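PDB 4ZOH: putative oxidoreductase molybdopterin-binding subunit from Sulfolobus tokodaii, which binds a pterin cytosine dinucleotide cofactor and is probably the catalytic subunit of an oxidoreductase related to xanthine dehydrogenase and aldehyde oxidase. Local coordinates for residues A35-K40 / V98-E103; T73-Q78 / I325-S330. All coordinates share one frame; numbering follows the deposited sequence.

Contact 1: residues A35-K40 / V98-E103; sequences AFVRSK and VEVEYE
Tyr102 reaches from strand 100-104 to the backbone just beyond the end of strand 32-38. Its OH accepts a hydrogen bond from Lys40 N at 3.1 Å, and the bond is nearly straight, with an angle of 164° at the hydrogen. The same OH lies 3.4 Å from Lys40 CG, so backbone and side chain of Lys40 both meet the phenol end. CG of Lys40 stands between its backbone N and carbonyl carbon (chi1 68°), which brings the aliphatic chain close to the phenol. Lys40 CE comes to 3.9 Å from Tyr102 CE2. Ser39 OG lies near the other ring carbon next to CZ, CE1, but its hydrogen bond goes to Tyr41 O. Val100 CG1 covers one face of the Tyr102 ring, 3.7 Å above its plane, and Tyr41 meets the ring edge-to-face. Both segments belong to the a/b hammerhead region of this family. Here the end of strand 32-38, in a mixed sheet, faces strand 100-104 at the edge of a small antiparallel sheet. Replacing Tyr102 by an alanine would probably leave Lys40 N without this acceptor and open a gap beside Ser39 and Val100. A second tight point is Val37 CG2 against Val98 CG2, at 3.6 Å, where the two valines lie alongside each other, pointing opposite ways. Ile95 of helix 88-95 also touches Val37. Between these points the packing is looser, with Val37 CG1 4.3 Å from Val100 CG2. Lys40 is exposed to solvent, while Val37, Val98 and Tyr102 are only partly so.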
ATOM      1  N   ALA A  35     -19.445   6.392   1.354  1.00 21.58           N
ATOM      2  CA  ALA A  35     -19.966   7.634   1.930  1.00 21.77           C
ATOM      3  C   ALA A  35     -21.206   7.296   2.754  1.00 25.06           C
ATOM      4  O   ALA A  35     -21.901   6.302   2.449  1.00 26.16           O
ATOM      5  CB  ALA A  35     -20.259   8.650   0.814  1.00 17.89           C
ATOM      6  N   PHE A  36     -21.486   8.105   3.782  1.00 22.27           N
ATOM      7  CA  PHE A  36     -22.663   7.937   4.591  1.00 23.05           C
ATOM      8  C   PHE A  36     -23.753   8.953   4.270  1.00 26.12           C
ATOM      9  O   PHE A  36     -23.465  10.133   4.097  1.00 30.72           O
ATOM     10  CB  PHE A  36     -22.317   7.935   6.079  1.00 20.90           C
ATOM     11  CG  PHE A  36     -21.433   6.808   6.468  1.00 21.09           C
ATOM     12  CD1 PHE A  36     -21.951   5.707   7.212  1.00 20.06           C
ATOM     13  CD2 PHE A  36     -20.059   6.810   6.094  1.00 19.40           C
ATOM     14  CE1 PHE A  36     -21.152   4.639   7.578  1.00 19.77           C
ATOM     15  CE2 PHE A  36     -19.254   5.721   6.476  1.00 18.89           C
ATOM     16  CZ  PHE A  36     -19.790   4.636   7.198  1.00 19.73           C
ATOM     17  N   VAL A  37     -25.001   8.469   4.146  1.00 27.76           N
ATOM     18  CA  VAL A  37     -26.209   9.317   4.125  1.00 24.80           C
ATOM     19  C   VAL A  37     -26.465   9.669   5.577  1.00 22.34           C
ATOM     20  O   VAL A  37     -26.355   8.801   6.463  1.00 25.68           O
ATOM     21  CB  VAL A  37     -27.460   8.580   3.524  1.00 27.16           C
ATOM     22  CG1 VAL A  37     -28.692   9.513   3.435  1.00 22.67           C
ATOM     23  CG2 VAL A  37     -27.138   8.005   2.135  1.00 21.77           C
ATOM     24  N   ARG A  38     -26.742  10.944   5.832  1.00 21.39           N
ATOM     25  CA  ARG A  38     -26.949  11.437   7.244  1.00 23.71           C
ATOM     26  C   ARG A  38     -28.342  12.053   7.466  1.00 24.75           C
ATOM     27  O   ARG A  38     -28.962  12.548   6.487  1.00 23.00           O
ATOM     28  CB  ARG A  38     -25.882  12.496   7.573  1.00 23.63           C
ATOM     29  CG  ARG A  38     -24.498  11.847   7.717  1.00 23.57           C
ATOM     30  CD  ARG A  38     -23.400  12.929   7.681  1.00 22.44           C
ATOM     31  NE  ARG A  38     -22.091  12.326   7.525  1.00 18.47           N
ATOM     32  CZ  ARG A  38     -21.406  11.687   8.440  1.00 19.43           C
ATOM     33  NH1 ARG A  38     -21.834  11.557   9.675  1.00 19.14           N
ATOM     34  NH2 ARG A  38     -20.195  11.202   8.112  1.00 20.35           N
ATOM     35  N   SER A  39     -28.837  11.981   8.708  1.00 25.48           N
ATOM     36  CA  SER A  39     -30.172  12.522   9.027  1.00 27.58           C
ATOM     37  C   SER A  39     -30.220  14.000   8.694  1.00 30.41           C
ATOM     38  O   SER A  39     -29.290  14.791   9.078  1.00 27.96           O
ATOM     39  CB  SER A  39     -30.546  12.304  10.475  1.00 27.44           C
ATOM     40  OG  SER A  39     -31.890  12.729  10.651  1.00 31.69           O
ATOM     41  N   LYS A  40     -31.253  14.393   7.957  1.00 26.30           N
ATOM     42  CA  LYS A  40     -31.510  15.828   7.829  1.00 28.93           C
ATOM     43  C   LYS A  40     -32.428  16.342   8.943  1.00 26.69           C
ATOM     44  O   LYS A  40     -32.700  17.520   9.011  1.00 28.16           O
ATOM     45  CB  LYS A  40     -32.015  16.201   6.455  1.00 35.72           C
ATOM     46  CG  LYS A  40     -33.406  15.653   6.214  1.00 45.07           C
ATOM     47  CD  LYS A  40     -34.176  16.569   5.262  1.00 52.34           C
ATOM     48  CE  LYS A  40     -34.514  15.890   3.956  1.00 51.93           C
ATOM     49  NZ  LYS A  40     -34.858  16.901   2.896  1.00 62.71           N
ATOM     50  N   VAL A  98     -30.388   7.782  -2.727  1.00 30.96           N
ATOM     51  CA  VAL A  98     -30.886   7.002  -1.608  1.00 30.41           C
ATOM     52  C   VAL A  98     -32.293   7.514  -1.276  1.00 33.03           C
ATOM     53  O   VAL A  98     -32.570   8.682  -1.483  1.00 35.55           O
ATOM     54  CB  VAL A  98     -29.956   7.032  -0.410  1.00 33.96           C
ATOM     55  CG1 VAL A  98     -30.467   6.126   0.715  1.00 29.80           C
ATOM     56  CG2 VAL A  98     -28.533   6.616  -0.821  1.00 29.33           C
ATOM     57  N   GLU A  99     -33.159   6.606  -0.830  1.00 38.50           N
ATOM     58  CA  GLU A  99     -34.577   6.835  -0.624  1.00 41.44           C
ATOM     59  C   GLU A  99     -34.893   6.661   0.842  1.00 37.34           C
ATOM     60  O   GLU A  99     -34.878   5.553   1.389  1.00 34.68           O
ATOM     61  CB  GLU A  99     -35.423   5.840  -1.457  1.00 48.37           C
ATOM     62  CG  GLU A  99     -35.792   6.323  -2.867  1.00 46.70           C
ATOM     63  CD  GLU A  99     -36.399   5.191  -3.727  1.00 59.04           C
ATOM     64  OE1 GLU A  99     -37.331   4.477  -3.242  1.00 57.30           O
ATOM     65  OE2 GLU A  99     -35.920   4.986  -4.872  1.00 53.94           O
ATOM     66  N   VAL A 100     -35.154   7.781   1.505  1.00 38.55           N
ATOM     67  CA  VAL A 100     -35.323   7.755   2.970  1.00 37.13           C
ATOM     68  C   VAL A 100     -36.717   8.220   3.269  1.00 34.77           C
ATOM     69  O   VAL A 100     -37.178   9.218   2.718  1.00 30.64           O
ATOM     70  CB  VAL A 100     -34.315   8.674   3.731  1.00 35.68           C
ATOM     71  CG1 VAL A 100     -34.547   8.530   5.222  1.00 29.67           C
ATOM     72  CG2 VAL A 100     -32.857   8.323   3.336  1.00 33.66           C
ATOM     73  N   GLU A 101     -37.371   7.499   4.141  1.00 31.23           N
ATOM     74  CA  GLU A 101     -38.667   7.951   4.544  1.00 37.17           C
ATOM     75  C   GLU A 101     -38.563   8.369   6.022  1.00 33.40           C
ATOM     76  O   GLU A 101     -38.215   7.555   6.926  1.00 34.57           O
ATOM     77  CB  GLU A 101     -39.753   6.892   4.223  1.00 34.77           C
ATOM     78  CG  GLU A 101     -40.963   6.894   5.185  1.00 49.44           C
ATOM     79  CD  GLU A 101     -41.786   5.580   5.218  1.00 54.43           C
ATOM     80  OE1 GLU A 101     -42.051   5.055   6.343  1.00 52.75           O
ATOM     81  OE2 GLU A 101     -42.154   5.067   4.127  1.00 57.39           O
ATOM     82  N   TYR A 102     -38.863   9.649   6.251  1.00 29.58           N
ATOM     83  CA  TYR A 102     -38.829  10.252   7.590  1.00 28.72           C
ATOM     84  C   TYR A 102     -40.219  10.470   8.228  1.00 28.30           C
ATOM     85  O   TYR A 102     -41.111  10.961   7.593  1.00 29.78           O
ATOM     86  CB  TYR A 102     -38.162  11.628   7.500  1.00 27.19           C
ATOM     87  CG  TYR A 102     -36.667  11.716   7.115  1.00 27.23           C
ATOM     88  CD1 TYR A 102     -35.666  11.537   8.076  1.00 28.87           C
ATOM     89  CD2 TYR A 102     -36.279  12.119   5.830  1.00 26.59           C
ATOM     90  CE1 TYR A 102     -34.300  11.733   7.739  1.00 32.08           C
ATOM     91  CE2 TYR A 102     -34.943  12.290   5.483  1.00 27.15           C
ATOM     92  CZ  TYR A 102     -33.958  12.097   6.466  1.00 28.91           C
ATOM     93  OH  TYR A 102     -32.640  12.305   6.158  1.00 33.93           O
ATOM     94  N   GLU A 103     -40.349  10.124   9.490  1.00 30.48           N
ATOM     95  CA  GLU A 103     -41.451  10.597  10.334  1.00 38.13           C
ATOM     96  C   GLU A 103     -40.907  11.516  11.428  1.00 30.98           C
ATOM     97  O   GLU A 103     -40.330  11.031  12.398  1.00 32.22           O
ATOM     98  CB  GLU A 103     -42.187   9.402  10.958  1.00 37.11           C
ATOM     99  CG  GLU A 103     -42.915   8.599   9.893  1.00 37.41           C
ATOM    100  CD  GLU A 103     -43.328   7.204  10.356  1.00 38.03           C
ATOM    101  OE1 GLU A 103     -43.359   6.877  11.597  1.00 30.05           O
ATOM    102  OE2 GLU A 103     -43.671   6.461   9.417  1.00 42.23           O
TER

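Contact 2: residues T73-Q78 / I325-S330; sequences TTYVGQ and ITPTQS
The backbones of Tyr75 and Ile325 come within 4.6 Å between their CA atoms, and Tyr75 opens a type II beta turn closed by Gln78 N bonding to Tyr75 O. No direct hydrogen bond joins the two segments. The tyrosine side chain does most of the touching. Its CG sits between the backbone N and the carbonyl carbon (chi1 58°), and the ring lies along the chain from Ile325 to Pro327. Tyr75 CB is 3.3 Å from Ile325 C, and Tyr75 CD1 is 3.5 Å from Thr326 CA. Pro327 CD then rests over one ring face in a CH-pi contact, 3.6 Å from the Tyr75 centroid and 19° off the normal. Gln78 CB covers the opposite face, so the ring is clamped between proline and glutamine. Gln78 is itself held: its OE1 accepts from Thr73 OG1 at 2.7 Å and from Thr74 N at 3.0 Å. The threonine oxygen lies in the carbonyl plane, and the amide N is tilted 24° from it. Water 1 bridges the segments, donating to Val76 O and accepting from Thr326 N. Thr326 OG1 bonds to Ile250 O. The contact thus joins the hammerhead region to the loop between strand 313-321 and helix 336-353 in the molybdopterin-binding region. Its chemistry implies a largely apolar, buried interface, in which one water links Val76 O and Thr326 N, which do not meet directly.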
ATOM      1  N   THR A  73     -33.538   7.985  14.120  1.00 30.51           N
ATOM      2  CA  THR A  73     -32.410   8.889  14.136  1.00 32.23           C
ATOM      3  C   THR A  73     -32.595  10.015  15.164  1.00 33.01           C
ATOM      4  O   THR A  73     -33.673  10.630  15.192  1.00 36.49           O
ATOM      5  CB  THR A  73     -32.113   9.472  12.748  1.00 29.26           C
ATOM      6  OG1 THR A  73     -30.957  10.328  12.859  1.00 29.47           O
ATOM      7  CG2 THR A  73     -33.271  10.248  12.190  1.00 24.27           C
ATOM      8  N   THR A  74     -31.526  10.295  15.933  1.00 29.35           N
ATOM      9  CA  THR A  74     -31.492  11.236  17.026  1.00 25.72           C
ATOM     10  C   THR A  74     -30.676  12.549  16.909  1.00 31.23           C
ATOM     11  O   THR A  74     -30.552  13.257  17.932  1.00 27.33           O
ATOM     12  CB  THR A  74     -31.078  10.551  18.301  1.00 26.72           C
ATOM     13  OG1 THR A  74     -29.881   9.802  18.063  1.00 27.35           O
ATOM     14  CG2 THR A  74     -32.193   9.580  18.794  1.00 25.98           C
ATOM     15  N   TYR A  75     -30.160  12.893  15.710  1.00 27.74           N
ATOM     16  CA  TYR A  75     -29.458  14.182  15.475  1.00 26.65           C
ATOM     17  C   TYR A  75     -29.228  14.377  14.017  1.00 25.53           C
ATOM     18  O   TYR A  75     -28.941  13.398  13.304  1.00 28.29           O
ATOM     19  CB  TYR A  75     -28.107  14.277  16.272  1.00 25.45           C
ATOM     20  CG  TYR A  75     -27.059  13.215  16.029  1.00 25.32           C
ATOM     21  CD1 TYR A  75     -25.966  13.463  15.172  1.00 25.80           C
ATOM     22  CD2 TYR A  75     -27.150  11.943  16.615  1.00 26.79           C
ATOM     23  CE1 TYR A  75     -24.991  12.504  14.949  1.00 23.78           C
ATOM     24  CE2 TYR A  75     -26.182  10.977  16.390  1.00 24.47           C
ATOM     25  CZ  TYR A  75     -25.075  11.280  15.549  1.00 26.56           C
ATOM     26  OH  TYR A  75     -24.074  10.334  15.329  1.00 25.58           O
ATOM     27  N   VAL A  76     -29.399  15.604  13.543  1.00 24.27           N
ATOM     28  CA  VAL A  76     -28.890  16.007  12.231  1.00 24.98           C
ATOM     29  C   VAL A  76     -27.388  15.624  12.164  1.00 27.87           C
ATOM     30  O   VAL A  76     -26.621  15.841  13.151  1.00 26.87           O
ATOM     31  CB  VAL A  76     -29.083  17.476  12.011  1.00 24.75           C
ATOM     32  CG1 VAL A  76     -28.690  17.928  10.586  1.00 22.79           C
ATOM     33  CG2 VAL A  76     -30.543  17.802  12.298  1.00 27.48           C
ATOM     34  N   GLY A  77     -27.031  14.933  11.075  1.00 26.47           N
ATOM     35  CA  GLY A  77     -25.666  14.447  10.854  1.00 24.30           C
ATOM     36  C   GLY A  77     -25.483  12.977  11.205  1.00 27.29           C
ATOM     37  O   GLY A  77     -24.389  12.416  10.936  1.00 23.50           O
ATOM     38  N   GLN A  78     -26.495  12.351  11.839  1.00 21.83           N
ATOM     39  CA  GLN A  78     -26.353  10.931  12.157  1.00 21.49           C
ATOM     40  C   GLN A  78     -26.345  10.095  10.875  1.00 21.46           C
ATOM     41  O   GLN A  78     -27.145  10.336   9.977  1.00 23.02           O
ATOM     42  CB  GLN A  78     -27.394  10.405  13.118  1.00 23.29           C
ATOM     43  CG  GLN A  78     -27.011   9.032  13.742  1.00 22.87           C
ATOM     44  CD  GLN A  78     -28.129   8.555  14.647  1.00 25.45           C
ATOM     45  OE1 GLN A  78     -29.222   9.067  14.524  1.00 29.09           O
ATOM     46  NE2 GLN A  78     -27.853   7.652  15.592  1.00 21.67           N
ATOM     47  N   ILE A 325     -28.647  16.482  19.326  1.00 23.95           N
ATOM     48  CA  ILE A 325     -27.524  16.973  18.507  1.00 22.37           C
ATOM     49  C   ILE A 325     -26.406  15.986  18.546  1.00 21.12           C
ATOM     50  O   ILE A 325     -26.348  14.997  19.404  1.00 20.66           O
ATOM     51  CB  ILE A 325     -27.014  18.391  18.952  1.00 24.07           C
ATOM     52  CG1 ILE A 325     -26.412  18.314  20.364  1.00 20.58           C
ATOM     53  CG2 ILE A 325     -28.117  19.429  18.841  1.00 22.48           C
ATOM     54  CD1 ILE A 325     -25.876  19.647  20.861  1.00 25.71           C
ATOM     55  N   THR A 326     -25.503  16.229  17.614  1.00 21.65           N
ATOM     56  CA  THR A 326     -24.271  15.457  17.509  1.00 21.80           C
ATOM     57  C   THR A 326     -23.759  15.047  18.903  1.00 22.68           C
ATOM     58  O   THR A 326     -23.530  15.913  19.763  1.00 23.98           O
ATOM     59  CB  THR A 326     -23.174  16.341  16.823  1.00 22.13           C
ATOM     60  OG1 THR A 326     -23.722  16.917  15.649  1.00 25.46           O
ATOM     61  CG2 THR A 326     -22.044  15.476  16.452  1.00 19.82           C
ATOM     62  N   PRO A 327     -23.514  13.752  19.152  1.00 20.75           N
ATOM     63  CA  PRO A 327     -22.971  13.502  20.481  1.00 21.28           C
ATOM     64  C   PRO A 327     -21.638  14.263  20.814  1.00 20.96           C
ATOM     65  O   PRO A 327     -20.734  14.308  19.982  1.00 21.26           O
ATOM     66  CB  PRO A 327     -22.691  11.984  20.439  1.00 21.60           C
ATOM     67  CG  PRO A 327     -23.618  11.464  19.384  1.00 23.21           C
ATOM     68  CD  PRO A 327     -23.502  12.526  18.345  1.00 21.70           C
ATOM     69  N   THR A 328     -21.490  14.716  22.050  1.00 20.41           N
ATOM     70  CA  THR A 328     -20.396  15.556  22.504  1.00 20.51           C
ATOM     71  C   THR A 328     -19.208  14.636  22.824  1.00 23.16           C
ATOM     72  O   THR A 328     -19.412  13.530  23.302  1.00 23.71           O
ATOM     73  CB  THR A 328     -20.843  16.310  23.793  1.00 19.98           C
ATOM     74  OG1 THR A 328     -22.126  16.935  23.546  1.00 21.56           O
ATOM     75  CG2 THR A 328     -19.724  17.410  24.219  1.00 18.36           C
ATOM     76  N   GLN A 329     -17.980  15.110  22.624  1.00 21.25           N
ATOM     77  CA  GLN A 329     -16.758  14.311  22.870  1.00 21.78           C
ATOM     78  C   GLN A 329     -15.677  15.142  23.515  1.00 19.26           C
ATOM     79  O   GLN A 329     -15.736  16.340  23.520  1.00 23.43           O
ATOM     80  CB  GLN A 329     -16.079  13.917  21.541  1.00 22.66           C
ATOM     81  CG  GLN A 329     -16.934  13.373  20.467  1.00 23.83           C
ATOM     82  CD  GLN A 329     -16.141  13.192  19.163  1.00 24.43           C
ATOM     83  OE1 GLN A 329     -16.534  13.713  18.104  1.00 23.12           O
ATOM     84  NE2 GLN A 329     -15.033  12.502  19.249  1.00 20.06           N
ATOM     85  N   SER A 330     -14.606  14.489  23.911  1.00 20.51           N
ATOM     86  CA  SER A 330     -13.413  15.174  24.406  1.00 20.37           C
ATOM     87  C   SER A 330     -13.009  16.199  23.345  1.00 21.99           C
ATOM     88  O   SER A 330     -12.946  15.901  22.130  1.00 18.38           O
ATOM     89  CB  SER A 330     -12.277  14.218  24.561  1.00 20.05           C
ATOM     90  OG  SER A 330     -12.290  13.616  25.822  1.00 21.29           O
TER
HETATM   91  O   HOH W   1     -26.647  17.673  15.190  1.00 20.36           O

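How the contacts relate
Contact 1 is a surface contact, its centre about 32 Å from the centre of the chain, whereas contact 2 is buried, its centre about 19 Å from that point. Contact 1 stays within the hammerhead region; contact 2 ties that region to the cofactor-binding one. Each relies on a tyrosine. Tyr102 gives mainly its hydroxyl, with its ring packed on Lys40; Tyr75 gives its ring face. Valine packing completes the first, a bridging water the second. The two contacts touch through 35-40 and 73-78. Ser39 N probably bonds to Gln78 O at 2.7 Å, and Arg38 NH1 probably to Gly77 O at 3.0 Å. Arg38 also forms salt bridges with Glu224 and Glu247.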